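PDB 3GBH: NAD(P)H-flavin oxidoreductase from Staphylococcus epidermidis ATCC 12228, which probably catalyses FMN-dependent reduction of substrates with electrons from NAD(P)H. Local coordinates for residues K41-P46 and Q52-A57; D104-E107 and T112-I115. All blocks are in the same frame, centred on the assembly; numbering follows the deposited sequence.

Both contacts belong to the nitroreductase fold and follow one another along the chain. Contact 1 (41-46 with 52-57) closes before contact 2 (104-107 with 112-115) opens. Their centres are 22 Å apart, and their nearest atoms are about 8 Å apart without touching. Contact 1 is buried, close to the centre of the chain. It joins the end of helix 32-42 to strand 54-59, beside FMN and the second subunit. Contact 2 lies at the surface, 28 Å from the chain centre, where a short loop joins helix 98-107 to helix 113-128. One contact therefore belongs to the flavin-binding subunit interface, the other to a helical, calcium-binding periphery.

Contact 1 of 2, residues K41-P46 and Q52-A57; sequences KATKAP and QPWRIA. With FMN (flavin mononucleotide), chain E.
Thr43 meets Trp54 through its methyl. CG2 of Thr43 lies 3.5 Å from NE1 of the indole and approaches it obliquely. The six-membered end of the ring reaches the backbone that follows. CH2 of Trp54 is 3.5 Å from Ala45 O and 4.1 Å from Ala45 CB. Pro46 O also sits at the ring edge, 3.8 Å from CZ3 of Trp54. This carbonyl is buried and has no hydrogen-bond partner in the model. Ala45 O is better served, since Arg203 NE of the second subunit donates to it. One face of the indole is covered by Gln52 CA and Pro53 CD, both toward the rim.

The indole reaches these groups with chi1 at 39°, which sets CG of Trp54 between its own N and carbonyl carbon. NH1 of Arg55 bridges two carbonyls. It donates to Gln52 O at 2.8 Å, in the carbonyl plane, and to Trp54 O at 2.8 Å, from above the carbonyl plane. NH2 of the same guanidinium forms a salt bridge with Asp91. On the other segment, OG1 of Thr43 bonds back to Ile39 O and Thr40 O, which probably helps keep the methyl turned to Trp54. A type I turn from Ala42 to Ala45 then leads the chain to the cofactor. There Pro46 borders the ribityl chain of FMN. Arg18, Ser20 and Lys22 of the second subunit also hold this FMN, so the pocket is shared between two subunits, as in other nitroreductases.

Met146 of helix 132-156 also touches Trp54. Strand 54-59 pairs antiparallel with strand 84-91, while Ile56 and Ala57 join a parallel ladder with a strand of the second subunit.

Contact 2 of 2, residues D104-E107 and T112-I115; sequences DAVE and TEDI. With CA (calcium ion), chain N; CA (calcium ion), chain M.
The carboxylate of Glu113 meets Val106 through a single oxygen. OE1 of Glu113 lies 3.5 Å from both CG1 and CG2 of Val106, and the two side chains cross at about a right angle. OE2 of Glu113 makes a salt bridge with Lys116, one turn along the same helix. The Glu107 carboxylate faces away from this contact and grips a calcium ion with both oxygens. OE1 of Glu107 is 2.4 Å from that calcium. The Asp104 carboxylate binds the same ion through OD1 alone, at 2.3 Å. Three waters complete the six ligands seen, one of them long.

CG1 of Val106 is anti to the backbone N (chi1 178°), and both methyls face the start of the next helix. CG2 of Val106 also rests against Thr112 O at 3.9 Å. No hydrogen bond crosses between the segments.

This is a helix-loop-helix connection: helix 98-107 ends, and helix 113-128 begins after a short loop. Thr112 is the N-cap of the second helix. Its OG1 accepts from Ile115 N at 3.1 Å, with an angle of 156° at the hydrogen. Met111 in the loop packs on Ala105 and Val106.

Asp114 lies on the outer surface beside a crystal neighbour. Its OD1 is 2.5 Å from a second calcium ion, and a water on that ion donates to its OD2. Asp104, by contrast, is buried and packs on Val202 of the second subunit.

Contact 1 of 2, residues K41-P46 and Q52-A57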
loop_
_atom_site.group_PDB
_atom_site.type_symbol
_atom_site.label_atom_id
_atom_site.label_comp_id
_atom_site.label_asym_id
_atom_site.label_seq_id
_atom_site.Cartn_x
_atom_site.Cartn_y
_atom_site.Cartn_z
ATOM N N LYS B 41 9.772 28.103 5.511
ATOM C CA LYS B 41 9.398 26.798 4.939
ATOM C C LYS B 41 9.021 26.838 3.490
ATOM O O LYS B 41 9.355 25.946 2.738
ATOM C CB LYS B 41 8.227 26.192 5.701
ATOM C CG LYS B 41 8.577 25.726 7.039
ATOM C CD LYS B 41 9.185 24.327 6.988
ATOM C CE LYS B 41 9.817 23.952 8.332
ATOM N NZ LYS B 41 11.112 23.243 8.100
ATOM N N ALA B 42 8.280 27.854 3.089
ATOM C CA ALA B 42 7.840 27.972 1.721
ATOM C C ALA B 42 9.018 28.105 0.754
ATOM O O ALA B 42 9.006 27.544 -0.351
ATOM C CB ALA B 42 6.902 29.168 1.584
ATOM N N THR B 43 10.028 28.857 1.154
ATOM C CA THR B 43 11.159 29.148 0.264
ATOM C C THR B 43 12.175 28.001 0.214
ATOM O O THR B 43 13.191 28.116 -0.472
ATOM C CB THR B 43 11.850 30.447 0.676
ATOM O OG1 THR B 43 12.255 30.347 2.044
ATOM C CG2 THR B 43 10.902 31.624 0.469
ATOM N N LYS B 44 11.886 26.890 0.910
ATOM C CA LYS B 44 12.562 25.592 0.651
ATOM C C LYS B 44 12.132 24.945 -0.663
ATOM O O LYS B 44 12.690 23.932 -1.072
ATOM C CB LYS B 44 12.358 24.601 1.807
ATOM C CG LYS B 44 13.080 24.978 3.060
ATOM C CD LYS B 44 12.776 24.049 4.288
ATOM C CE LYS B 44 13.414 22.678 4.137
ATOM N NZ LYS B 44 14.885 22.779 4.137
ATOM N N ALA B 45 11.120 25.513 -1.312
ATOM C CA ALA B 45 10.700 25.124 -2.653
ATOM C C ALA B 45 11.885 25.129 -3.603
ATOM O O ALA B 45 12.820 25.916 -3.432
ATOM C CB ALA B 45 9.638 26.110 -3.166
ATOM N N PRO B 46 11.827 24.293 -4.644
ATOM C CA PRO B 46 12.892 24.300 -5.623
ATOM C C PRO B 46 12.708 25.451 -6.606
ATOM O O PRO B 46 11.618 25.998 -6.746
ATOM C CB PRO B 46 12.703 22.957 -6.343
ATOM C CG PRO B 46 11.232 22.731 -6.282
ATOM C CD PRO B 46 10.762 23.336 -4.993
ATOM N N GLN B 52 15.985 31.216 -7.000
ATOM C CA GLN B 52 15.086 31.787 -5.999
ATOM C C GLN B 52 14.603 33.197 -6.376
ATOM O O GLN B 52 14.844 34.149 -5.665
ATOM C CB GLN B 52 15.817 31.817 -4.672
ATOM C CG GLN B 52 16.211 30.434 -4.186
ATOM C CD GLN B 52 17.179 30.510 -3.040
ATOM O OE1 GLN B 52 16.833 30.979 -1.931
ATOM N NE2 GLN B 52 18.421 30.119 -3.308
ATOM N N PRO B 53 13.905 33.329 -7.514
ATOM C CA PRO B 53 13.552 34.663 -8.019
ATOM C C PRO B 53 12.325 35.327 -7.352
ATOM O O PRO B 53 11.914 36.455 -7.743
ATOM C CB PRO B 53 13.252 34.381 -9.472
ATOM C CG PRO B 53 12.596 33.016 -9.453
ATOM C CD PRO B 53 13.374 32.257 -8.370
ATOM N N TRP B 54 11.736 34.653 -6.372
ATOM C CA TRP B 54 10.498 35.117 -5.771
ATOM C C TRP B 54 10.770 36.257 -4.816
ATOM O O TRP B 54 11.773 36.246 -4.094
ATOM C CB TRP B 54 9.787 34.005 -5.016
ATOM C CG TRP B 54 10.703 33.096 -4.246
ATOM C CD1 TRP B 54 11.419 33.404 -3.133
ATOM C CD2 TRP B 54 11.020 31.732 -4.565
ATOM N NE1 TRP B 54 12.133 32.308 -2.710
ATOM C CE2 TRP B 54 11.916 31.272 -3.584
ATOM C CE3 TRP B 54 10.621 30.857 -5.576
ATOM C CZ2 TRP B 54 12.427 29.982 -3.591
ATOM C CZ3 TRP B 54 11.127 29.575 -5.590
ATOM C CH2 TRP B 54 12.006 29.141 -4.611
ATOM N N ARG B 55 9.844 37.225 -4.795
ATOM C CA ARG B 55 9.917 38.371 -3.880
ATOM C C ARG B 55 8.526 38.597 -3.305
ATOM O O ARG B 55 7.578 38.815 -4.050
ATOM C CB ARG B 55 10.361 39.615 -4.638
ATOM C CG ARG B 55 11.701 39.453 -5.382
ATOM C CD ARG B 55 12.917 39.251 -4.470
ATOM N NE ARG B 55 14.121 39.153 -5.290
ATOM C CZ ARG B 55 14.748 38.024 -5.601
ATOM N NH1 ARG B 55 14.347 36.846 -5.135
ATOM N NH2 ARG B 55 15.803 38.079 -6.391
ATOM N N ILE B 56 8.405 38.566 -1.987
ATOM C CA ILE B 56 7.095 38.608 -1.317
ATOM C C ILE B 56 6.864 39.978 -0.649
ATOM O O ILE B 56 7.590 40.351 0.273
ATOM C CB ILE B 56 6.972 37.504 -0.254
ATOM C CG1 ILE B 56 7.290 36.125 -0.866
ATOM C CG2 ILE B 56 5.528 37.546 0.374
ATOM C CD1 ILE B 56 7.332 34.980 0.153
ATOM N N ALA B 57 5.858 40.720 -1.129
ATOM C CA ALA B 57 5.362 41.920 -0.449
ATOM C C ALA B 57 4.239 41.471 0.492
ATOM O O ALA B 57 3.189 41.022 0.028
ATOM C CB ALA B 57 4.847 42.972 -1.471
HETATM N N1 FMN E . 17.651 20.224 -12.099
HETATM C C2 FMN E . 18.315 19.541 -13.098
HETATM O O2 FMN E . 19.164 18.683 -12.789
HETATM N N3 FMN E . 18.040 19.825 -14.429
HETATM C C4 FMN E . 17.102 20.781 -14.791
HETATM O O4 FMN E . 16.902 20.975 -16.005
HETATM C C4A FMN E . 16.427 21.498 -13.776
HETATM N N5 FMN E . 15.508 22.498 -14.074
HETATM C C5A FMN E . 14.669 22.958 -13.069
HETATM C C6 FMN E . 13.539 23.709 -13.390
HETATM C C7 FMN E . 12.672 24.162 -12.429
HETATM C C7M FMN E . 11.448 24.955 -12.806
HETATM C C8 FMN E . 12.932 23.872 -11.102
HETATM C C8M FMN E . 11.974 24.346 -10.056
HETATM C C9 FMN E . 14.044 23.124 -10.756
HETATM C C9A FMN E . 14.941 22.660 -11.732
HETATM N N10 FMN E . 16.071 21.903 -11.418
HETATM C C10 FMN E . 16.727 21.223 -12.428
HETATM C "C1'" FMN E . 16.362 21.519 -9.972
HETATM C "C2'" FMN E . 16.954 22.720 -9.249
HETATM O "O2'" FMN E . 18.342 22.848 -9.524
HETATM C "C3'" FMN E . 16.784 22.521 -7.751
HETATM O "O3'" FMN E . 15.419 22.455 -7.437
HETATM C "C4'" FMN E . 17.469 23.603 -6.930
HETATM O "O4'" FMN E . 18.860 23.427 -7.159
HETATM C "C5'" FMN E . 17.102 23.448 -5.455
HETATM O "O5'" FMN E . 17.527 22.176 -4.933
HETATM P P FMN E . 16.462 21.168 -4.282
HETATM O O1P FMN E . 17.179 19.885 -3.877
HETATM O O2P FMN E . 15.390 20.869 -5.302
HETATM O O3P FMN E . 15.767 21.753 -3.111
#

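Contact 2 of 2, residues D104-E107 and T112-I115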
loop_
_atom_site.group_PDB
_atom_site.type_symbol
_atom_site.label_atom_id
_atom_site.label_comp_id
_atom_site.label_asym_id
_atom_site.label_seq_id
_atom_site.Cartn_x
_atom_site.Cartn_y
_atom_site.Cartn_z
ATOM N N ASP B 104 27.109 31.354 -0.616
ATOM C CA ASP B 104 26.560 30.726 0.604
ATOM C C ASP B 104 26.717 29.216 0.586
ATOM O O ASP B 104 27.001 28.599 1.614
ATOM C CB ASP B 104 25.071 31.098 0.795
ATOM C CG ASP B 104 24.861 32.556 1.263
ATOM O OD1 ASP B 104 25.848 33.298 1.459
ATOM O OD2 ASP B 104 23.685 32.971 1.417
ATOM N N ALA B 105 26.578 28.607 -0.584
ATOM C CA ALA B 105 26.791 27.176 -0.710
ATOM C C ALA B 105 28.239 26.764 -0.403
ATOM O O ALA B 105 28.493 25.675 0.146
ATOM C CB ALA B 105 26.396 26.690 -2.115
ATOM N N VAL B 106 29.195 27.603 -0.814
ATOM C CA VAL B 106 30.601 27.356 -0.527
ATOM C C VAL B 106 30.865 27.503 0.981
ATOM O O VAL B 106 31.513 26.647 1.585
ATOM C CB VAL B 106 31.528 28.302 -1.371
ATOM C CG1 VAL B 106 32.982 28.082 -1.032
ATOM C CG2 VAL B 106 31.284 28.084 -2.907
ATOM N N GLU B 107 30.364 28.595 1.558
ATOM C CA GLU B 107 30.479 28.886 2.972
ATOM C C GLU B 107 29.917 27.724 3.814
ATOM O O GLU B 107 30.535 27.294 4.800
ATOM C CB GLU B 107 29.746 30.201 3.296
ATOM C CG GLU B 107 30.378 31.471 2.685
ATOM C CD GLU B 107 29.475 32.695 2.692
ATOM O OE1 GLU B 107 28.274 32.632 3.052
ATOM O OE2 GLU B 107 29.948 33.776 2.309
ATOM N N THR B 112 32.558 23.145 -3.524
ATOM C CA THR B 112 33.818 23.879 -3.539
ATOM C C THR B 112 33.673 25.170 -4.367
ATOM O O THR B 112 32.768 25.317 -5.202
ATOM C CB THR B 112 34.907 23.050 -4.126
ATOM O OG1 THR B 112 34.523 22.716 -5.457
ATOM C CG2 THR B 112 35.144 21.775 -3.270
ATOM N N GLU B 113 34.553 26.120 -4.100
ATOM C CA GLU B 113 34.615 27.343 -4.885
ATOM C C GLU B 113 34.899 26.955 -6.334
ATOM O O GLU B 113 34.391 27.573 -7.256
ATOM C CB GLU B 113 35.743 28.236 -4.369
ATOM C CG GLU B 113 35.773 29.622 -4.974
ATOM C CD GLU B 113 34.521 30.426 -4.676
ATOM O OE1 GLU B 113 33.941 30.290 -3.599
ATOM O OE2 GLU B 113 34.099 31.215 -5.539
ATOM N N ASP B 114 35.716 25.918 -6.500
ATOM C CA ASP B 114 36.119 25.436 -7.820
ATOM C C ASP B 114 34.886 25.076 -8.650
ATOM O O ASP B 114 34.764 25.465 -9.822
ATOM C CB ASP B 114 37.030 24.210 -7.697
ATOM C CG ASP B 114 38.180 24.418 -6.722
ATOM O OD1 ASP B 114 37.932 24.517 -5.494
ATOM O OD2 ASP B 114 39.332 24.443 -7.183
ATOM N N ILE B 115 33.970 24.343 -8.029
ATOM C CA ILE B 115 32.752 23.919 -8.690
ATOM C C ILE B 115 31.811 25.095 -8.869
ATOM O O ILE B 115 31.162 25.218 -9.931
ATOM C CB ILE B 115 32.085 22.777 -7.892
ATOM C CG1 ILE B 115 32.916 21.508 -8.071
ATOM C CG2 ILE B 115 30.623 22.510 -8.308
ATOM C CD1 ILE B 115 33.010 21.083 -9.554
HETATM CA CA CA N . 27.582 34.708 2.147
HETATM CA CA CA M . 39.154 24.932 -3.402
HETATM O O HOH W 1 40.861 24.291 -4.869
HETATM O O HOH W 2 25.932 36.182 2.141
HETATM O O HOH W 3 28.043 36.245 4.528
HETATM O O HOH W 4 27.632 34.660 -0.316
#